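PDB 3S9V: abietadiene synthase, chloroplastic from Abies grandis, which belongs to the terpene synthase family, as a largely helical chloroplast enzyme with an N-terminal terpene synthase domain and a metal-binding domain. Local coordinates for residues P318-T323 and V363-N368. Numbering follows the deposited sequence.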
loop_
_atom_site.group_PDB
_atom_site.type_symbol
_atom_site.label_atom_id
_atom_site.label_comp_id
_atom_site.label_asym_id
_atom_site.label_seq_id
_atom_site.Cartn_x
_atom_site.Cartn_y
_atom_site.Cartn_z
ATOM N N PRO A 318 -3.100 -16.214 -13.490
ATOM C CA PRO A 318 -3.048 -15.192 -12.445
ATOM C C PRO A 318 -1.725 -14.458 -12.552
ATOM O O PRO A 318 -0.812 -14.928 -13.233
ATOM C CB PRO A 318 -3.138 -16.016 -11.168
ATOM C CG PRO A 318 -2.306 -17.226 -11.528
ATOM C CD PRO A 318 -2.792 -17.549 -12.939
ATOM N N ASP A 319 -1.625 -13.307 -11.895
ATOM C CA ASP A 319 -0.376 -12.554 -11.895
ATOM C C ASP A 319 -0.073 -12.119 -10.468
ATOM O O ASP A 319 -0.981 -11.821 -9.692
ATOM C CB ASP A 319 -0.451 -11.338 -12.817
ATOM C CG ASP A 319 -1.374 -10.267 -12.298
ATOM O OD1 ASP A 319 -2.605 -10.448 -12.385
ATOM O OD2 ASP A 319 -0.864 -9.245 -11.799
ATOM N N ILE A 320 1.210 -12.078 -10.129
ATOM C CA ILE A 320 1.626 -11.722 -8.785
ATOM C C ILE A 320 1.191 -10.324 -8.340
ATOM O O ILE A 320 0.957 -10.099 -7.156
ATOM C CB ILE A 320 3.155 -11.856 -8.636
ATOM C CG1 ILE A 320 3.514 -12.092 -7.168
ATOM C CG2 ILE A 320 3.847 -10.605 -9.161
ATOM C CD1 ILE A 320 4.973 -12.428 -6.952
ATOM N N ASP A 321 1.062 -9.392 -9.280
ATOM C CA ASP A 321 0.672 -8.029 -8.925
ATOM C C ASP A 321 -0.762 -7.974 -8.402
ATOM O O ASP A 321 -0.992 -7.479 -7.306
ATOM C CB ASP A 321 0.839 -7.088 -10.131
ATOM C CG ASP A 321 1.092 -5.634 -9.717
ATOM O OD1 ASP A 321 1.158 -5.340 -8.494
ATOM O OD2 ASP A 321 1.232 -4.784 -10.625
ATOM N N ASP A 322 -1.720 -8.480 -9.181
ATOM C CA ASP A 322 -3.120 -8.486 -8.758
ATOM C C ASP A 322 -3.318 -9.385 -7.537
ATOM O O ASP A 322 -4.138 -9.092 -6.664
ATOM C CB ASP A 322 -4.039 -8.998 -9.871
ATOM C CG ASP A 322 -4.209 -8.006 -11.000
ATOM O OD1 ASP A 322 -3.479 -8.117 -12.006
ATOM O OD2 ASP A 322 -5.071 -7.107 -10.879
ATOM N N THR A 323 -2.579 -10.490 -7.490
ATOM C CA THR A 323 -2.690 -11.431 -6.381
ATOM C C THR A 323 -2.128 -10.849 -5.093
ATOM O O THR A 323 -2.719 -11.002 -4.030
ATOM C CB THR A 323 -1.963 -12.752 -6.686
ATOM O OG1 THR A 323 -2.556 -13.361 -7.837
ATOM C CG2 THR A 323 -2.075 -13.701 -5.500
ATOM N N VAL A 363 9.824 -3.312 -11.108
ATOM C CA VAL A 363 9.732 -2.502 -9.903
ATOM C C VAL A 363 8.323 -2.364 -9.349
ATOM O O VAL A 363 8.096 -2.559 -8.155
ATOM C CB VAL A 363 10.289 -1.089 -10.140
ATOM C CG1 VAL A 363 10.132 -0.259 -8.874
ATOM C CG2 VAL A 363 11.751 -1.170 -10.552
ATOM N N THR A 364 7.375 -2.025 -10.212
ATOM C CA THR A 364 6.005 -1.852 -9.768
ATOM C C THR A 364 5.440 -3.100 -9.090
ATOM O O THR A 364 4.958 -3.026 -7.959
ATOM C CB THR A 364 5.105 -1.431 -10.940
ATOM O OG1 THR A 364 5.545 -0.160 -11.434
ATOM C CG2 THR A 364 3.666 -1.303 -10.490
ATOM N N ASP A 365 5.514 -4.254 -9.748
ATOM C CA ASP A 365 4.980 -5.464 -9.129
ATOM C C ASP A 365 5.770 -5.961 -7.912
ATOM O O ASP A 365 5.168 -6.409 -6.933
ATOM C CB ASP A 365 4.820 -6.588 -10.163
ATOM C CG ASP A 365 6.049 -6.776 -11.027
ATOM O OD1 ASP A 365 6.392 -5.836 -11.784
ATOM O OD2 ASP A 365 6.664 -7.864 -10.950
ATOM N N MET A 366 7.100 -5.893 -7.949
ATOM C CA MET A 366 7.866 -6.347 -6.788
ATOM C C MET A 366 7.508 -5.443 -5.620
ATOM O O MET A 366 7.503 -5.882 -4.472
ATOM C CB MET A 366 9.388 -6.312 -7.033
ATOM C CG MET A 366 9.936 -7.424 -7.946
ATOM S SD MET A 366 9.592 -9.137 -7.416
ATOM C CE MET A 366 8.020 -9.408 -8.196
ATOM N N LEU A 367 7.193 -4.182 -5.916
ATOM C CA LEU A 367 6.824 -3.250 -4.861
ATOM C C LEU A 367 5.517 -3.657 -4.177
ATOM O O LEU A 367 5.441 -3.682 -2.947
ATOM C CB LEU A 367 6.689 -1.823 -5.398
ATOM C CG LEU A 367 6.108 -0.848 -4.364
ATOM C CD1 LEU A 367 6.958 -0.873 -3.103
ATOM C CD2 LEU A 367 6.045 0.561 -4.935
ATOM N N ASN A 368 4.487 -3.967 -4.958
ATOM C CA ASN A 368 3.223 -4.369 -4.347
ATOM C C ASN A 368 3.372 -5.692 -3.603
ATOM O O ASN A 368 2.692 -5.936 -2.601
ATOM C CB ASN A 368 2.115 -4.449 -5.401
ATOM C CG ASN A 368 1.726 -3.076 -5.927
ATOM O OD1 ASN A 368 1.567 -2.131 -5.151
ATOM N ND2 ASN A 368 1.567 -2.958 -7.243
#
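Asp321 reaches from the first turn of helix 320-332 to the first turns of helix 363-373. Its CB lies 4.0 Å from CB of Asp365. Their CA atoms, 5.0 Å apart, are the nearest pair across the two segments. A chi1 of -153° turns CG of Asp321 away from its own backbone N and sends the carboxylate across to the second helix. CG then rests 3.9 Å from CB of Asp365. OD1 accepts a hydrogen bond of 2.7 Å from ND2 of Asn368, on the lone pair facing OD2. The carboxylate and amide planes are nearly coplanar, 24° apart. The bond is somewhat bent, with an N-H...O angle of 151°. The other end of the amide is also held, since OD1 of Asn368 accepts from Arg371. OD2 of Asp321 passes 4.2 Å from CG2 of Thr364. Trp275 of helix 269-282 touches both Asp321 and Asn368.

Asp319, Ile320, Asp321 and Asp322 spell the DxDD motif known from class II terpene cyclases. The motif sits at the start of helix 320-332. Asp319 is its N-cap: OD2 accepts from Asp322 N at 2.9 Å. Of the three acids, Asp321 is the one whose side chain contacts segment 363-368; Ile320 adds an apolar contact.

The carboxylate of Asp365 leads away from Asp321, and its OD2 accepts from Gly362 N just before its own helix. Beside these polar groups, Ile320 CG2 makes a looser apolar contact with Met366 CE at 4.4 Å. Met366 also touches Thr390 and Tyr393 of helix 381-397, while Ile320 touches Phe345.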